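Local coordinates for protein cycloalternan-forming enzyme (Listeria monocytogenes serovar 1/2a, PDB 5F7U) that belongs to glycosyl hydrolase family 31 and binds glycans and magnesium ions at several separate sites along its large multidomain chain, at residues W55-V60 with G84-G89; F365-S370 with K693-R698; P703-A708 with K717-Q722. The protein carries 1 engineered substitution. All blocks are in the same frame, centred on the assembly; numbering follows the deposited sequence.

Contact 1: W55-V60 with G84-G89; sequences WTKNGV and GKFEKG
Trp55 and Phe86 reach toward each other from opposite directions and meet rim to rim. Trp55 CZ3 lies 3.6 Å from Phe86 CZ and just as close to CE1, near the plane of the phenyl ring. The two planes stand at 79°, with centroids 5.9 Å apart, and neither ring lies over the face of the other, so the pair is not a T-shaped stack. The aliphatic part of Lys57 adds a second touch at the phenyl edge, Lys57 CD standing 4.0 Å from Phe86 CD1. A turn at chi3 (77°) then bends the lysine chain, and its ammonium ends near a water. Lys57 NZ donates to this water over 3.0 Å, and Glu87 OE2 lies 3.0 Å from it. The opposite charges are bridged by this water and, at 5.5 Å between Lys57 NZ and Glu87 OE2, make no direct salt bridge.

Further out, Trp55 CG stands between backbone N and carbonyl carbon (chi1 66°), which turns the six-membered ring toward Phe86, while NE1 is anchored by Glu63 O. Phe86 is buried, resting also on Ile92 and Val115. Asn58 is held at both ends of its amide: OD1 accepts from Glu91 N, and ND2 donates to Asp90 OD1. The other oxygen of that carboxylate, Asp90 OD2, accepts from Glu87 N, which links Asn58 to the loop 84-89.

Lys57 to Val60 form a type I' turn, closed by Lys57 N to Val60 O (2.9 Å) and by the reciprocal bond from Val60 N to Lys57 O. The arrangement is thus a two-residue beta-hairpin joining strands 49-57 and 60-73, set beside the loop between strands 76-84 and 91-100 in the N-terminal beta domain, whose sequence relates it to the immunoglobulin-like E-set folds.

Contact 2: F365-S370 with K693-R698; sequences FGLWMS and KYLYTR
Fully extended from CG to NE, with CG opposite the backbone N (chi1 -177°), Arg698 sends its guanidinium away from the helix to the carbonyl of Phe365. Leu695, one turn earlier, also has its CG placed opposite the backbone N, which brings its methyls against Leu367. The principal bond runs from Arg698 NE to Phe365 O at 2.8 Å. It is bent, with an N-H...O angle of 143°, and the oxygen sits near the guanidinium edge, somewhat out of its plane. Arg698 NH2 adds a weak bond to the same oxygen (3.0 Å), so two N-H groups share one acceptor, which would limit rotation of the group. A water carries the contact on to Gly366: it donates to Gly366 O over 2.7 Å and makes a weak link to Arg698 NH2. Beside the polar bonds, the two leucine side chains cross at about a right angle, with Leu367 CB 3.8 Å from Leu695 CD1 and Leu367 CD2 4.0 Å from Leu695 CD2.

The guanidinium has further partners: NH1 donates to Ala655 O and Ala653 O, and NH2 also to Pro656 O, so backbone carbonyls do much of the holding of this buried, presumably charged group.

Strand 367-369 is the first of the parallel TIM barrel and pairs with the eighth, 657-660, through backbone bonds of Trp368 to Met658 and Phe660. Arg698 thus fastens helix 687-700 to the residues that lead into both strands where the barrel closes, while Phe365 and Arg698 also pack on the next helix, 702-715.

Contact 3: P703-A708 with K717-Q722; sequences PYIYTA and KSMMRQ
Met719 packs on Ile705 and Ala708 in a mainly apolar contact, supplemented by one water bridge, between helix 702-715, which follows helix 687-700 at the end of the TIM-barrel region, and a segment in the C-terminal domain region of the family 31 fold. Residues 717-719 double back beside the last turns of the helix before the chain leaves it as strand 720-721, an outermost strand of an antiparallel six-stranded sheet.

Met719 carries the packing. Its chain bends at chi3 (79°), bringing the terminal methyl CE over the helix, 3.6 Å from Ile705 CG2 and equally near Ile705 O; the isoleucine and methionine side chains cross at about a right angle. Nearer the backbone, Met719 CG lies 4.1 Å from Ala708 CB, a small side chain that lets the two segments come close, with the CA atoms of Ala708 and Met719 5.9 Å apart.

A water joins the backbones, donating to Ala708 O over 2.8 Å and to Lys717 O over 2.9 Å. Lys717 O also accepts from Thr712 OG1, so this oxygen is held both by the water and by the last turn of helix 702-715. The amine of Lys717 goes elsewhere, to a salt bridge with Asp744.

The incoming segment is braced internally by Arg721: its NH2 donates to Ser718 O at 2.9 Å, with the oxygen in the guanidinium plane, while Lys717 CE lies 3.5 Å above that plane, over the centre of the group.

Along the chain the three contacts follow in series. Contact 1 belongs to the N-terminal beta domain and lies far out, its nearest atoms about 51 Å from contact 2 and about 42 Å from contact 3; contacts 1 and 2 are on opposite sides of the chain's centre. Contacts 2 and 3 are neighbours, with centres about 15 Å apart, and involve the consecutive helices 687-700 and 702-715. They touch directly: Phe365 CE1 lies 3.8 Å from Met719 CE, and Arg698 CG lies 3.7 Å from Ile705 CD1. Packing is therefore continuous from the closing strands of the barrel to the C-terminal domain, while contact 1 is a separate, peripheral element.

Contact 1: W55-V60 with G84-G89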
loop_
_atom_site.group_PDB
_atom_site.type_symbol
_atom_site.label_atom_id
_atom_site.label_comp_id
_atom_site.label_asym_id
_atom_site.label_seq_id
_atom_site.Cartn_x
_atom_site.Cartn_y
_atom_site.Cartn_z
ATOM N N TRP A 55 44.155 -3.864 -26.969
ATOM C CA TRP A 55 42.764 -3.881 -27.436
ATOM C C TRP A 55 42.610 -4.029 -28.930
ATOM O O TRP A 55 43.561 -3.797 -29.686
ATOM C CB TRP A 55 42.013 -2.633 -26.929
ATOM C CG TRP A 55 42.473 -1.301 -27.465
ATOM C CD1 TRP A 55 43.717 -0.730 -27.337
ATOM C CD2 TRP A 55 41.677 -0.362 -28.178
ATOM N NE1 TRP A 55 43.744 0.496 -27.947
ATOM C CE2 TRP A 55 42.501 0.763 -28.454
ATOM C CE3 TRP A 55 40.337 -0.346 -28.596
ATOM C CZ2 TRP A 55 42.037 1.885 -29.159
ATOM C CZ3 TRP A 55 39.869 0.770 -29.301
ATOM C CH2 TRP A 55 40.719 1.874 -29.567
ATOM N N THR A 56 41.415 -4.457 -29.325
ATOM C CA THR A 56 41.041 -4.596 -30.733
ATOM C C THR A 56 39.750 -3.833 -30.980
ATOM O O THR A 56 38.922 -3.673 -30.072
ATOM C CB THR A 56 40.846 -6.071 -31.161
ATOM O OG1 THR A 56 39.830 -6.672 -30.352
ATOM C CG2 THR A 56 42.137 -6.874 -31.027
ATOM N N LYS A 57 39.592 -3.354 -32.208
ATOM C CA LYS A 57 38.350 -2.735 -32.644
ATOM C C LYS A 57 37.935 -3.475 -33.889
ATOM O O LYS A 57 38.689 -3.495 -34.867
ATOM C CB LYS A 57 38.551 -1.249 -32.948
ATOM C CG LYS A 57 37.339 -0.602 -33.616
ATOM C CD LYS A 57 37.396 0.912 -33.574
ATOM C CE LYS A 57 38.345 1.509 -34.586
ATOM N NZ LYS A 57 37.939 2.929 -34.767
ATOM N N ASN A 58 36.749 -4.081 -33.847
ATOM C CA ASN A 58 36.232 -4.899 -34.953
ATOM C C ASN A 58 37.234 -5.977 -35.389
ATOM O O ASN A 58 37.409 -6.254 -36.578
ATOM C CB ASN A 58 35.782 -4.006 -36.118
ATOM C CG ASN A 58 34.762 -2.973 -35.678
ATOM O OD1 ASN A 58 33.840 -3.291 -34.929
ATOM N ND2 ASN A 58 34.933 -1.733 -36.122
ATOM N N GLY A 59 37.880 -6.572 -34.385
ATOM C CA GLY A 59 38.868 -7.620 -34.564
ATOM C C GLY A 59 40.272 -7.157 -34.928
ATOM O O GLY A 59 41.158 -7.991 -35.037
ATOM N N VAL A 60 40.476 -5.853 -35.136
ATOM C CA VAL A 60 41.765 -5.310 -35.603
ATOM C C VAL A 60 42.524 -4.769 -34.407
ATOM O O VAL A 60 42.016 -3.900 -33.701
ATOM C CB VAL A 60 41.570 -4.180 -36.652
ATOM C CG1 VAL A 60 42.906 -3.571 -37.087
ATOM C CG2 VAL A 60 40.811 -4.700 -37.861
ATOM N N GLY A 84 38.763 6.815 -26.344
ATOM C CA GLY A 84 38.104 7.661 -27.324
ATOM C C GLY A 84 36.652 7.272 -27.545
ATOM O O GLY A 84 36.054 6.530 -26.739
ATOM N N LYS A 85 36.087 7.783 -28.637
ATOM C CA LYS A 85 34.676 7.564 -29.002
ATOM C C LYS A 85 34.571 6.549 -30.119
ATOM O O LYS A 85 35.530 6.344 -30.869
ATOM C CB LYS A 85 34.047 8.847 -29.546
ATOM C CG LYS A 85 33.974 10.018 -28.600
ATOM C CD LYS A 85 33.727 11.265 -29.437
ATOM C CE LYS A 85 33.480 12.476 -28.552
ATOM N NZ LYS A 85 33.546 13.725 -29.365
ATOM N N PHE A 86 33.386 5.959 -30.268
ATOM C CA PHE A 86 33.166 4.906 -31.245
ATOM C C PHE A 86 31.889 5.097 -32.049
ATOM O O PHE A 86 31.050 5.945 -31.716
ATOM C CB PHE A 86 33.177 3.543 -30.537
ATOM C CG PHE A 86 34.474 3.251 -29.874
ATOM C CD1 PHE A 86 35.568 2.816 -30.623
ATOM C CD2 PHE A 86 34.629 3.452 -28.491
ATOM C CE1 PHE A 86 36.802 2.583 -30.010
ATOM C CE2 PHE A 86 35.854 3.214 -27.875
ATOM C CZ PHE A 86 36.938 2.774 -28.637
ATOM N N GLU A 87 31.790 4.343 -33.139
ATOM C CA GLU A 87 30.593 4.344 -33.984
ATOM C C GLU A 87 29.681 3.173 -33.669
ATOM O O GLU A 87 30.139 2.138 -33.168
ATOM C CB GLU A 87 31.002 4.296 -35.442
ATOM C CG GLU A 87 31.745 5.531 -35.904
ATOM C CD GLU A 87 32.376 5.319 -37.267
ATOM O OE1 GLU A 87 31.635 5.228 -38.262
ATOM O OE2 GLU A 87 33.613 5.227 -37.340
ATOM N N LYS A 88 28.396 3.335 -34.002
ATOM C CA LYS A 88 27.407 2.263 -33.850
ATOM C C LYS A 88 27.922 1.030 -34.592
ATOM O O LYS A 88 28.330 1.141 -35.751
ATOM C CB LYS A 88 26.053 2.696 -34.424
ATOM C CG LYS A 88 24.968 1.623 -34.366
ATOM C CD LYS A 88 23.813 2.007 -35.259
ATOM C CE LYS A 88 22.663 1.026 -35.138
ATOM N NZ LYS A 88 21.608 1.370 -36.121
ATOM N N GLY A 89 27.906 -0.118 -33.912
ATOM C CA GLY A 89 28.368 -1.384 -34.492
ATOM C C GLY A 89 29.806 -1.759 -34.151
ATOM O O GLY A 89 30.202 -2.900 -34.372
HETATM O O HOH W 1 35.118 3.908 -35.084
#

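Contact 2: F365-S370 with K693-R698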
loop_
_atom_site.group_PDB
_atom_site.type_symbol
_atom_site.label_atom_id
_atom_site.label_comp_id
_atom_site.label_asym_id
_atom_site.label_seq_id
_atom_site.Cartn_x
_atom_site.Cartn_y
_atom_site.Cartn_z
ATOM N N PHE A 365 -4.639 -9.284 11.027
ATOM C CA PHE A 365 -5.277 -7.951 11.036
ATOM C C PHE A 365 -5.510 -7.337 12.414
ATOM O O PHE A 365 -6.104 -6.257 12.524
ATOM C CB PHE A 365 -6.535 -8.002 10.163
ATOM C CG PHE A 365 -6.197 -8.331 8.748
ATOM C CD1 PHE A 365 -5.727 -7.333 7.890
ATOM C CD2 PHE A 365 -6.223 -9.658 8.305
ATOM C CE1 PHE A 365 -5.313 -7.640 6.594
ATOM C CE2 PHE A 365 -5.815 -9.978 7.017
ATOM C CZ PHE A 365 -5.367 -8.967 6.153
ATOM N N GLY A 366 -5.040 -8.021 13.461
ATOM C CA GLY A 366 -4.996 -7.426 14.795
ATOM C C GLY A 366 -3.643 -6.767 15.046
ATOM O O GLY A 366 -2.794 -6.673 14.131
ATOM N N LEU A 367 -3.400 -6.337 16.282
ATOM C CA LEU A 367 -2.142 -5.646 16.559
ATOM C C LEU A 367 -0.962 -6.631 16.596
ATOM O O LEU A 367 -1.061 -7.681 17.238
ATOM C CB LEU A 367 -2.204 -4.908 17.897
ATOM C CG LEU A 367 -0.917 -4.255 18.441
ATOM C CD1 LEU A 367 -0.449 -3.130 17.512
ATOM C CD2 LEU A 367 -1.195 -3.732 19.855
ATOM N N TRP A 368 0.130 -6.249 15.925
ATOM C CA TRP A 368 1.405 -6.951 16.023
ATOM C C TRP A 368 2.339 -6.244 16.981
ATOM O O TRP A 368 2.541 -5.042 16.850
ATOM C CB TRP A 368 2.110 -6.989 14.676
ATOM C CG TRP A 368 1.452 -7.804 13.623
ATOM C CD1 TRP A 368 0.247 -7.559 13.024
ATOM C CD2 TRP A 368 1.997 -8.969 12.995
ATOM N NE1 TRP A 368 0.000 -8.531 12.056
ATOM C CE2 TRP A 368 1.053 -9.410 12.034
ATOM C CE3 TRP A 368 3.181 -9.704 13.172
ATOM C CZ2 TRP A 368 1.262 -10.537 11.229
ATOM C CZ3 TRP A 368 3.383 -10.861 12.362
ATOM C CH2 TRP A 368 2.425 -11.245 11.401
ATOM N N MET A 369 2.918 -7.000 17.924
ATOM C CA MET A 369 3.924 -6.460 18.875
ATOM C C MET A 369 5.313 -6.934 18.507
ATOM O O MET A 369 5.525 -8.117 18.252
ATOM C CB MET A 369 3.627 -6.947 20.296
ATOM C CG MET A 369 2.173 -6.740 20.688
ATOM S SD MET A 369 1.931 -6.709 22.477
ATOM C CE MET A 369 2.666 -8.277 22.952
ATOM N N SER A 370 6.274 -6.020 18.531
ATOM C CA SER A 370 7.635 -6.350 18.102
ATOM C C SER A 370 8.597 -5.408 18.816
ATOM O O SER A 370 8.225 -4.273 19.105
ATOM C CB SER A 370 7.755 -6.188 16.583
ATOM O OG SER A 370 9.088 -6.423 16.132
ATOM N N LYS A 693 -8.312 3.127 23.122
ATOM C CA LYS A 693 -9.467 3.573 22.329
ATOM C C LYS A 693 -9.302 3.123 20.883
ATOM O O LYS A 693 -10.218 2.543 20.306
ATOM C CB LYS A 693 -9.657 5.082 22.408
ATOM C CG LYS A 693 -10.788 5.599 21.512
ATOM C CD LYS A 693 -11.147 7.064 21.756
ATOM C CE LYS A 693 -10.168 8.015 21.070
ATOM N NZ LYS A 693 -10.704 9.411 20.968
ATOM N N TYR A 694 -8.138 3.402 20.301
ATOM C CA TYR A 694 -7.908 3.066 18.895
ATOM C C TYR A 694 -7.769 1.571 18.632
ATOM O O TYR A 694 -8.349 1.070 17.672
ATOM C CB TYR A 694 -6.754 3.896 18.306
ATOM C CG TYR A 694 -7.239 5.295 18.131
ATOM C CD1 TYR A 694 -8.188 5.593 17.151
ATOM C CD2 TYR A 694 -6.852 6.303 19.011
ATOM C CE1 TYR A 694 -8.721 6.867 17.031
ATOM C CE2 TYR A 694 -7.376 7.596 18.898
ATOM C CZ TYR A 694 -8.305 7.862 17.909
ATOM O OH TYR A 694 -8.836 9.133 17.792
ATOM N N LEU A 695 -7.025 0.863 19.481
ATOM C CA LEU A 695 -6.947 -0.587 19.335
ATOM C C LEU A 695 -8.330 -1.245 19.485
ATOM O O LEU A 695 -8.685 -2.132 18.701
ATOM C CB LEU A 695 -5.951 -1.213 20.310
ATOM C CG LEU A 695 -5.867 -2.751 20.275
ATOM C CD1 LEU A 695 -5.550 -3.296 18.880
ATOM C CD2 LEU A 695 -4.878 -3.262 21.312
ATOM N N TYR A 696 -9.100 -0.826 20.493
ATOM C CA TYR A 696 -10.441 -1.415 20.678
ATOM C C TYR A 696 -11.350 -1.075 19.511
ATOM O O TYR A 696 -12.116 -1.928 19.053
ATOM C CB TYR A 696 -11.098 -1.001 22.001
ATOM C CG TYR A 696 -10.294 -1.285 23.266
ATOM C CD1 TYR A 696 -9.264 -2.247 23.296
ATOM C CD2 TYR A 696 -10.613 -0.620 24.455
ATOM C CE1 TYR A 696 -8.537 -2.493 24.463
ATOM C CE2 TYR A 696 -9.901 -0.855 25.623
ATOM C CZ TYR A 696 -8.868 -1.788 25.620
ATOM O OH TYR A 696 -8.180 -1.996 26.787
ATOM N N THR A 697 -11.253 0.156 19.011
ATOM C CA THR A 697 -12.011 0.529 17.809
ATOM C C THR A 697 -11.682 -0.396 16.634
ATOM O O THR A 697 -12.598 -0.867 15.926
ATOM C CB THR A 697 -11.838 2.028 17.432
ATOM O OG1 THR A 697 -12.351 2.819 18.508
ATOM C CG2 THR A 697 -12.643 2.369 16.188
ATOM N N ARG A 698 -10.384 -0.663 16.432
ATOM C CA ARG A 698 -9.963 -1.558 15.361
ATOM C C ARG A 698 -10.569 -2.955 15.570
ATOM O O ARG A 698 -11.062 -3.566 14.615
ATOM C CB ARG A 698 -8.424 -1.622 15.241
ATOM C CG ARG A 698 -7.955 -2.496 14.086
ATOM C CD ARG A 698 -6.450 -2.737 14.151
ATOM N NE ARG A 698 -5.967 -3.532 13.024
ATOM C CZ ARG A 698 -5.766 -3.057 11.794
ATOM N NH1 ARG A 698 -6.029 -1.788 11.479
ATOM N NH2 ARG A 698 -5.312 -3.870 10.854
HETATM O O HOH W 2 -2.885 -5.801 11.584
#

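Contact 3: P703-A708 with K717-Q722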
loop_
_atom_site.group_PDB
_atom_site.type_symbol
_atom_site.label_atom_id
_atom_site.label_comp_id
_atom_site.label_asym_id
_atom_site.label_seq_id
_atom_site.Cartn_x
_atom_site.Cartn_y
_atom_site.Cartn_z
ATOM N N PRO A 703 -14.653 -7.061 11.837
ATOM C CA PRO A 703 -15.430 -7.764 10.788
ATOM C C PRO A 703 -15.456 -7.017 9.438
ATOM O O PRO A 703 -15.408 -7.661 8.383
ATOM C CB PRO A 703 -16.833 -7.864 11.404
ATOM C CG PRO A 703 -16.548 -7.941 12.874
ATOM C CD PRO A 703 -15.461 -6.898 13.061
ATOM N N TYR A 704 -15.493 -5.688 9.498
ATOM C CA TYR A 704 -15.423 -4.813 8.324
ATOM C C TYR A 704 -14.032 -4.872 7.691
ATOM O O TYR A 704 -13.906 -5.019 6.467
ATOM C CB TYR A 704 -15.762 -3.377 8.754
ATOM C CG TYR A 704 -15.526 -2.285 7.728
ATOM C CD1 TYR A 704 -16.505 -1.977 6.784
ATOM C CD2 TYR A 704 -14.330 -1.538 7.724
ATOM C CE1 TYR A 704 -16.316 -0.960 5.854
ATOM C CE2 TYR A 704 -14.103 -0.534 6.765
ATOM C CZ TYR A 704 -15.111 -0.244 5.853
ATOM O OH TYR A 704 -14.940 0.751 4.906
ATOM N N ILE A 705 -13.001 -4.738 8.529
ATOM C CA ILE A 705 -11.605 -4.784 8.063
ATOM C C ILE A 705 -11.294 -6.109 7.369
ATOM O O ILE A 705 -10.691 -6.130 6.288
ATOM C CB ILE A 705 -10.622 -4.520 9.231
ATOM C CG1 ILE A 705 -10.792 -3.063 9.730
ATOM C CG2 ILE A 705 -9.166 -4.842 8.836
ATOM C CD1 ILE A 705 -10.034 -2.770 11.024
ATOM N N TYR A 706 -11.745 -7.210 7.965
ATOM C CA TYR A 706 -11.416 -8.508 7.393
ATOM C C TYR A 706 -12.213 -8.781 6.126
ATOM O O TYR A 706 -11.710 -9.419 5.199
ATOM C CB TYR A 706 -11.575 -9.629 8.422
ATOM C CG TYR A 706 -10.874 -10.909 8.020
ATOM C CD1 TYR A 706 -9.520 -10.900 7.603
ATOM C CD2 TYR A 706 -11.550 -12.128 8.026
ATOM C CE1 TYR A 706 -8.877 -12.062 7.225
ATOM C CE2 TYR A 706 -10.904 -13.312 7.664
ATOM C CZ TYR A 706 -9.577 -13.274 7.257
ATOM O OH TYR A 706 -8.958 -14.450 6.886
ATOM N N THR A 707 -13.455 -8.283 6.067
ATOM C CA THR A 707 -14.194 -8.370 4.805
ATOM C C THR A 707 -13.456 -7.586 3.719
ATOM O O THR A 707 -13.386 -8.036 2.568
ATOM C CB THR A 707 -15.652 -7.885 4.958
ATOM O OG1 THR A 707 -16.309 -8.711 5.918
ATOM C CG2 THR A 707 -16.437 -7.994 3.634
ATOM N N ALA A 708 -12.911 -6.426 4.080
ATOM C CA ALA A 708 -12.120 -5.652 3.103
ATOM C C ALA A 708 -10.869 -6.416 2.668
ATOM O O ALA A 708 -10.494 -6.371 1.495
ATOM C CB ALA A 708 -11.750 -4.276 3.646
ATOM N N LYS A 717 -9.320 -4.816 -4.841
ATOM C CA LYS A 717 -9.530 -3.518 -4.212
ATOM C C LYS A 717 -8.680 -3.423 -2.947
ATOM O O LYS A 717 -8.921 -4.136 -1.979
ATOM C CB LYS A 717 -10.991 -3.308 -3.859
ATOM C CG LYS A 717 -11.312 -1.885 -3.436
ATOM C CD LYS A 717 -12.748 -1.608 -3.799
ATOM C CE LYS A 717 -13.180 -0.290 -3.246
ATOM N NZ LYS A 717 -14.661 -0.302 -3.374
ATOM N N SER A 718 -7.679 -2.545 -2.960
ATOM C CA SER A 718 -6.818 -2.405 -1.784
ATOM C C SER A 718 -7.591 -1.875 -0.590
ATOM O O SER A 718 -8.596 -1.183 -0.751
ATOM C CB SER A 718 -5.631 -1.489 -2.105
ATOM O OG SER A 718 -4.821 -2.129 -3.088
ATOM N N MET A 719 -7.112 -2.207 0.612
ATOM C CA MET A 719 -7.796 -1.824 1.850
ATOM C C MET A 719 -7.731 -0.326 2.136
ATOM O O MET A 719 -8.719 0.277 2.573
ATOM C CB MET A 719 -7.225 -2.606 3.026
ATOM C CG MET A 719 -7.664 -4.064 2.991
ATOM S SD MET A 719 -6.707 -5.066 4.126
ATOM C CE MET A 719 -7.508 -4.660 5.665
ATOM N N MET A 720 -6.566 0.267 1.877
ATOM C CA MET A 720 -6.367 1.685 2.138
ATOM C C MET A 720 -6.041 2.333 0.814
ATOM O O MET A 720 -5.097 1.893 0.167
ATOM C CB MET A 720 -5.193 1.850 3.109
ATOM C CG MET A 720 -4.851 3.297 3.399
ATOM S SD MET A 720 -3.480 3.517 4.562
ATOM C CE MET A 720 -2.223 2.618 3.672
ATOM N N ARG A 721 -6.807 3.348 0.394
ATOM C CA ARG A 721 -6.641 3.898 -0.963
ATOM C C ARG A 721 -6.563 5.420 -0.986
ATOM O O ARG A 721 -7.309 6.103 -0.295
ATOM C CB ARG A 721 -7.805 3.449 -1.883
ATOM C CG ARG A 721 -7.947 1.939 -2.027
ATOM C CD ARG A 721 -9.132 1.474 -2.889
ATOM N NE ARG A 721 -10.408 2.094 -2.487
ATOM C CZ ARG A 721 -11.043 1.862 -1.338
ATOM N NH1 ARG A 721 -12.192 2.497 -1.066
ATOM N NH2 ARG A 721 -10.553 0.982 -0.458
ATOM N N GLN A 722 -5.689 5.928 -1.847
ATOM C CA GLN A 722 -5.557 7.370 -2.084
ATOM C C GLN A 722 -6.893 7.813 -2.727
ATOM O O GLN A 722 -7.542 7.016 -3.453
ATOM C CB GLN A 722 -4.366 7.572 -3.029
ATOM C CG GLN A 722 -3.812 9.000 -3.123
ATOM C CD GLN A 722 -4.645 9.867 -4.065
ATOM O OE1 GLN A 722 -5.216 9.369 -5.023
ATOM N NE2 GLN A 722 -4.732 11.165 -3.780
HETATM O O HOH W 3 -10.447 -3.767 0.444
#